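Local coordinates for protein TarM (Staphylococcus aureus subsp. aureus 21178, PDB 4X7R) that belongs to the GT-B glycosyltransferases, with a group 1 glycosyltransferase domain, and is seen here with uridine-5'-diphosphate bound, at residues N304-F315 against L407-R417. The protein carries 1 engineered substitution. Sequence-based numbering, arbitrary orientation.
Sequences NFVKIHNAPKHF and LSMIEAMISKR. With UDP (uridine-5'-diphosphate), chain E; 3YW ((2S)-2,3-dihydroxypropyl 2-acetamido-2-deoxy-alpha-D-glucopyranoside), chain F.
Ile414 CG2 lies over one face of the His309 imidazole, 4.1 Å from the ring centroid, a CH-pi contact displaced toward the rim, while Ser415 OG sits at the edge in the ring plane. His309 CG stands between its backbone N and carbonyl carbon (chi1 47°), which swings the ring in over the C-terminal end of helix 407-414. Its ND1 donates within the ring plane to Asn310 O at 2.7 Å, and NE2 bonds a water, which donates to Glu411 O, so both ring nitrogens have partners, which should limit rotation of the ring. The Arg417 guanidinium has Pro312 CG over one face; its NH2 bonds His314 O at 3.0 Å, with the acceptor 17° out of the guanidinium plane and NH2 lying in the carbonyl plane. Arg417 NE and NH2 also reach Leu390 O and Glu391 O of helix 386-391, tying three backbone segments together. The Phe315 ring takes Lys416 O at its edge and crosses the extended Lys416 chain at about a right angle, Phe315 CE1 to Lys416 CB 3.7 Å; Ala311 CB touches Lys416 CE. Lys416, at positive phi, is C-prime of the Schellman motif that ends the helix. Farther back, Val306 CG2 packs on Ile410 CG2, and Asn304 CB meets Leu407 CD2 at 3.8 Å. Leu407 N and Ser408 N, at the helix start, bond the alpha phosphate of UDP, Glu411 the ribose hydroxyls, and Asn304 weakly O6 of 3YW. The loop before strand 320-324 thus pairs apolar packing beside the ligands with polar anchoring at the far helix end, where NE and NH2 of the buried arginine are satisfied by backbone carbonyls.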
loop_
_atom_site.group_PDB
_atom_site.type_symbol
_atom_site.label_atom_id
_atom_site.label_comp_id
_atom_site.label_asym_id
_atom_site.label_seq_id
_atom_site.Cartn_x
_atom_site.Cartn_y
_atom_site.Cartn_z
ATOM N N ASN A 304 -10.391 8.479 -9.626
ATOM C CA ASN A 304 -10.117 8.620 -8.197
ATOM C C ASN A 304 -10.637 10.000 -7.821
ATOM O O ASN A 304 -10.590 10.927 -8.657
ATOM C CB ASN A 304 -8.610 8.675 -7.930
ATOM C CG ASN A 304 -7.942 7.342 -7.891
ATOM O OD1 ASN A 304 -8.404 6.434 -7.207
ATOM N ND2 ASN A 304 -6.865 7.197 -8.662
ATOM N N PHE A 305 -11.082 10.160 -6.555
ATOM C CA PHE A 305 -11.473 11.470 -6.064
ATOM C C PHE A 305 -10.193 12.302 -6.001
ATOM O O PHE A 305 -9.109 11.757 -5.770
ATOM C CB PHE A 305 -12.071 11.370 -4.661
ATOM C CG PHE A 305 -13.535 11.002 -4.586
ATOM C CD1 PHE A 305 -14.525 11.939 -4.891
ATOM C CD2 PHE A 305 -13.926 9.725 -4.186
ATOM C CE1 PHE A 305 -15.885 11.616 -4.756
ATOM C CE2 PHE A 305 -15.283 9.401 -4.059
ATOM C CZ PHE A 305 -16.252 10.357 -4.329
ATOM N N VAL A 306 -10.314 13.604 -6.196
ATOM C CA VAL A 306 -9.177 14.512 -6.170
ATOM C C VAL A 306 -9.337 15.546 -5.048
ATOM O O VAL A 306 -10.430 16.088 -4.841
ATOM C CB VAL A 306 -8.886 15.128 -7.582
ATOM C CG1 VAL A 306 -9.880 16.213 -7.959
ATOM C CG2 VAL A 306 -7.498 15.686 -7.646
ATOM N N LYS A 307 -8.264 15.761 -4.283
ATOM C CA LYS A 307 -8.282 16.714 -3.179
ATOM C C LYS A 307 -7.691 18.016 -3.663
ATOM O O LYS A 307 -6.483 18.106 -3.872
ATOM C CB LYS A 307 -7.524 16.165 -1.956
ATOM C CG LYS A 307 -7.718 17.001 -0.685
ATOM C CD LYS A 307 -6.748 16.588 0.436
ATOM C CE LYS A 307 -7.185 15.456 1.355
ATOM N NZ LYS A 307 -8.361 15.830 2.191
ATOM N N ILE A 308 -8.553 18.999 -3.897
ATOM C CA ILE A 308 -8.131 20.316 -4.343
ATOM C C ILE A 308 -8.013 21.227 -3.133
ATOM O O ILE A 308 -9.010 21.709 -2.587
ATOM C CB ILE A 308 -8.973 20.908 -5.507
ATOM C CG1 ILE A 308 -8.873 20.008 -6.763
ATOM C CG2 ILE A 308 -8.501 22.344 -5.853
ATOM C CD1 ILE A 308 -10.125 19.888 -7.553
ATOM N N HIS A 309 -6.776 21.413 -2.682
ATOM C CA HIS A 309 -6.468 22.295 -1.565
ATOM C C HIS A 309 -6.111 23.649 -2.195
ATOM O O HIS A 309 -6.451 23.887 -3.357
ATOM C CB HIS A 309 -5.300 21.709 -0.742
ATOM C CG HIS A 309 -4.162 21.254 -1.597
ATOM N ND1 HIS A 309 -3.286 22.186 -2.136
ATOM C CD2 HIS A 309 -3.808 20.034 -2.039
ATOM C CE1 HIS A 309 -2.428 21.508 -2.868
ATOM N NE2 HIS A 309 -2.688 20.217 -2.837
ATOM N N ASN A 310 -5.443 24.532 -1.447
ATOM C CA ASN A 310 -5.011 25.827 -1.966
ATOM C C ASN A 310 -3.705 25.646 -2.734
ATOM O O ASN A 310 -2.890 24.805 -2.369
ATOM C CB ASN A 310 -4.812 26.805 -0.825
ATOM C CG ASN A 310 -6.095 27.430 -0.374
ATOM O OD1 ASN A 310 -6.850 26.853 0.417
ATOM N ND2 ASN A 310 -6.371 28.622 -0.883
ATOM N N ALA A 311 -3.497 26.411 -3.801
ATOM C CA ALA A 311 -2.242 26.311 -4.547
ATOM C C ALA A 311 -1.139 27.037 -3.750
ATOM O O ALA A 311 -1.465 27.998 -3.040
ATOM C CB ALA A 311 -2.397 26.949 -5.919
ATOM N N PRO A 312 0.152 26.605 -3.822
ATOM C CA PRO A 312 1.208 27.339 -3.101
ATOM C C PRO A 312 1.200 28.784 -3.569
ATOM O O PRO A 312 1.144 29.028 -4.780
ATOM C CB PRO A 312 2.500 26.636 -3.526
ATOM C CG PRO A 312 2.080 25.326 -4.047
ATOM C CD PRO A 312 0.718 25.495 -4.614
ATOM N N LYS A 313 1.171 29.734 -2.610
ATOM C CA LYS A 313 1.103 31.176 -2.879
ATOM C C LYS A 313 2.188 31.688 -3.829
ATOM O O LYS A 313 1.940 32.635 -4.571
ATOM C CB LYS A 313 1.014 32.000 -1.573
ATOM C CG LYS A 313 2.156 31.787 -0.579
ATOM C CD LYS A 313 1.736 32.194 0.830
ATOM C CE LYS A 313 2.894 32.661 1.683
ATOM N NZ LYS A 313 3.276 34.070 1.389
ATOM N N HIS A 314 3.365 31.022 -3.841
ATOM C CA HIS A 314 4.497 31.374 -4.694
ATOM C C HIS A 314 4.939 30.260 -5.634
ATOM O O HIS A 314 4.923 29.082 -5.273
ATOM C CB HIS A 314 5.698 31.853 -3.856
ATOM C CG HIS A 314 5.528 33.222 -3.277
ATOM N ND1 HIS A 314 5.398 33.416 -1.914
ATOM C CD2 HIS A 314 5.470 34.423 -3.899
ATOM C CE1 HIS A 314 5.273 34.722 -1.749
ATOM N NE2 HIS A 314 5.306 35.368 -2.917
ATOM N N PHE A 315 5.364 30.659 -6.838
ATOM C CA PHE A 315 5.905 29.780 -7.859
ATOM C C PHE A 315 7.398 29.615 -7.619
ATOM O O PHE A 315 8.086 30.591 -7.290
ATOM C CB PHE A 315 5.684 30.365 -9.261
ATOM C CG PHE A 315 4.323 30.103 -9.862
ATOM C CD1 PHE A 315 3.973 28.828 -10.304
ATOM C CD2 PHE A 315 3.410 31.137 -10.032
ATOM C CE1 PHE A 315 2.723 28.589 -10.878
ATOM C CE2 PHE A 315 2.160 30.897 -10.608
ATOM C CZ PHE A 315 1.828 29.626 -11.036
ATOM N N LEU A 407 -1.920 9.704 -9.386
ATOM C CA LEU A 407 -2.233 10.750 -8.427
ATOM C C LEU A 407 -1.117 11.759 -8.223
ATOM O O LEU A 407 -1.433 12.917 -8.016
ATOM C CB LEU A 407 -2.723 10.177 -7.087
ATOM C CG LEU A 407 -4.064 9.396 -7.109
ATOM C CD1 LEU A 407 -4.274 8.664 -5.777
ATOM C CD2 LEU A 407 -5.248 10.336 -7.378
ATOM N N SER A 408 0.166 11.347 -8.271
ATOM C CA SER A 408 1.300 12.274 -8.067
ATOM C C SER A 408 1.335 13.343 -9.148
ATOM O O SER A 408 1.516 14.523 -8.835
ATOM C CB SER A 408 2.627 11.523 -8.021
ATOM O OG SER A 408 2.968 11.154 -6.696
ATOM N N MET A 409 1.102 12.939 -10.417
ATOM C CA MET A 409 1.020 13.867 -11.555
ATOM C C MET A 409 -0.160 14.836 -11.334
ATOM O O MET A 409 0.010 16.047 -11.445
ATOM C CB MET A 409 0.838 13.097 -12.870
ATOM C CG MET A 409 2.087 12.338 -13.304
ATOM S SD MET A 409 1.855 11.539 -14.910
ATOM C CE MET A 409 1.056 9.998 -14.399
ATOM N N ILE A 410 -1.329 14.285 -10.941
ATOM C CA ILE A 410 -2.538 15.062 -10.666
ATOM C C ILE A 410 -2.297 16.017 -9.493
ATOM O O ILE A 410 -2.661 17.180 -9.587
ATOM C CB ILE A 410 -3.759 14.133 -10.439
ATOM C CG1 ILE A 410 -4.153 13.407 -11.773
ATOM C CG2 ILE A 410 -4.960 14.940 -9.845
ATOM C CD1 ILE A 410 -5.346 12.313 -11.628
ATOM N N GLU A 411 -1.635 15.530 -8.415
ATOM C CA GLU A 411 -1.308 16.324 -7.215
ATOM C C GLU A 411 -0.410 17.508 -7.575
ATOM O O GLU A 411 -0.686 18.618 -7.141
ATOM C CB GLU A 411 -0.650 15.459 -6.135
ATOM C CG GLU A 411 -1.619 14.522 -5.430
ATOM C CD GLU A 411 -0.967 13.434 -4.600
ATOM O OE1 GLU A 411 0.224 13.589 -4.240
ATOM O OE2 GLU A 411 -1.637 12.410 -4.333
ATOM N N ALA A 412 0.611 17.280 -8.422
ATOM C CA ALA A 412 1.534 18.319 -8.893
ATOM C C ALA A 412 0.782 19.399 -9.655
ATOM O O ALA A 412 1.027 20.584 -9.446
ATOM C CB ALA A 412 2.603 17.702 -9.782
ATOM N N MET A 413 -0.166 18.991 -10.505
ATOM C CA MET A 413 -0.991 19.906 -11.295
ATOM C C MET A 413 -1.886 20.754 -10.396
ATOM O O MET A 413 -2.037 21.958 -10.647
ATOM C CB MET A 413 -1.783 19.142 -12.352
ATOM C CG MET A 413 -0.890 18.650 -13.479
ATOM S SD MET A 413 -1.721 17.617 -14.689
ATOM C CE MET A 413 -2.737 18.818 -15.502
ATOM N N ILE A 414 -2.420 20.151 -9.315
ATOM C CA ILE A 414 -3.222 20.880 -8.307
ATOM C C ILE A 414 -2.349 21.981 -7.640
ATOM O O ILE A 414 -2.817 23.103 -7.458
ATOM C CB ILE A 414 -3.891 19.929 -7.284
ATOM C CG1 ILE A 414 -4.887 19.000 -7.989
ATOM C CG2 ILE A 414 -4.587 20.698 -6.138
ATOM C CD1 ILE A 414 -5.132 17.746 -7.267
ATOM N N SER A 415 -1.057 21.684 -7.377
ATOM C CA SER A 415 -0.131 22.662 -6.799
ATOM C C SER A 415 0.501 23.573 -7.855
ATOM O O SER A 415 1.526 24.192 -7.582
ATOM C CB SER A 415 0.928 21.965 -5.954
ATOM O OG SER A 415 0.346 21.543 -4.733
ATOM N N LYS A 416 -0.118 23.667 -9.062
ATOM C CA LYS A 416 0.348 24.495 -10.197
ATOM C C LYS A 416 1.783 24.150 -10.655
ATOM O O LYS A 416 2.525 25.028 -11.109
ATOM C CB LYS A 416 0.197 26.003 -9.907
ATOM C CG LYS A 416 -1.223 26.493 -9.686
ATOM C CD LYS A 416 -1.210 27.993 -9.432
ATOM C CE LYS A 416 -2.593 28.566 -9.277
ATOM N NZ LYS A 416 -2.563 29.991 -8.834
ATOM N N ARG A 417 2.169 22.866 -10.517
ATOM C CA ARG A 417 3.482 22.347 -10.917
ATOM C C ARG A 417 3.260 21.530 -12.192
ATOM O O ARG A 417 2.615 20.484 -12.144
ATOM C CB ARG A 417 4.148 21.501 -9.785
ATOM C CG ARG A 417 4.306 22.228 -8.426
ATOM C CD ARG A 417 4.739 23.676 -8.586
ATOM N NE ARG A 417 5.070 24.361 -7.336
ATOM C CZ ARG A 417 4.615 25.567 -6.997
ATOM N NH1 ARG A 417 3.736 26.195 -7.766
ATOM N NH2 ARG A 417 5.019 26.142 -5.874
HETATM N N1 UDP E . 3.483 9.427 -1.805
HETATM C C2 UDP E . 3.758 10.174 -0.675
HETATM N N3 UDP E . 5.092 10.285 -0.360
HETATM C C4 UDP E . 6.155 9.720 -1.029
HETATM C C5 UDP E . 5.792 8.914 -2.166
HETATM C C6 UDP E . 4.497 8.795 -2.514
HETATM O O2 UDP E . 2.888 10.703 0.004
HETATM O O4 UDP E . 7.315 9.953 -0.640
HETATM C "C1'" UDP E . 2.079 9.445 -2.288
HETATM C "C2'" UDP E . 1.787 10.537 -3.314
HETATM O "O2'" UDP E . 1.466 11.762 -2.675
HETATM C "C3'" UDP E . 0.581 9.947 -4.047
HETATM C "C4'" UDP E . 0.854 8.446 -4.007
HETATM O "O4'" UDP E . 1.796 8.221 -2.931
HETATM O "O3'" UDP E . -0.705 10.283 -3.525
HETATM C "C5'" UDP E . 1.386 7.866 -5.292
HETATM O "O5'" UDP E . 0.273 7.809 -6.211
HETATM P PA UDP E . 0.358 7.374 -7.754
HETATM O O1A UDP E . -1.013 7.138 -8.258
HETATM O O2A UDP E . 1.052 8.497 -8.541
HETATM O O3A UDP E . 1.208 6.066 -7.846
HETATM P PB UDP E . 1.126 4.653 -7.090
HETATM O O1B UDP E . -0.316 4.286 -6.852
HETATM O O2B UDP E . 1.863 4.723 -5.748
HETATM O O3B UDP E . 1.747 3.590 -7.975
HETATM O O3A 3YW F . -0.718 -2.555 -7.142
HETATM C C4A 3YW F . -1.721 1.009 -6.563
HETATM C C5A 3YW F . -0.871 -0.163 -6.990
HETATM O O5 3YW F . -3.540 3.173 -7.775
HETATM C C6A 3YW F . -1.584 -1.480 -6.809
HETATM C C5 3YW F . -3.515 4.605 -7.847
HETATM C C6 3YW F . -4.767 5.091 -7.155
HETATM C C4 3YW F . -3.396 5.016 -9.313
HETATM O O6 3YW F . -5.944 4.580 -7.765
HETATM C C3 3YW F . -2.033 4.562 -9.827
HETATM O O4 3YW F . -3.486 6.431 -9.435
HETATM O O3 3YW F . -1.855 4.887 -11.205
HETATM O O7 3YW F . -0.625 1.573 -11.619
HETATM C C7 3YW F . 0.097 2.070 -10.760
HETATM C C8 3YW F . 1.591 1.961 -10.819
HETATM N N2 3YW F . -0.398 2.746 -9.723
HETATM C C2 3YW F . -1.809 3.069 -9.583
HETATM C C1 3YW F . -2.372 2.518 -8.260
HETATM O O1 3YW F . -1.432 2.218 -7.268
HETATM O O2 3YW F . 0.337 -0.158 -6.229
HETATM O O HOH W 1 -1.466 18.688 -4.383
#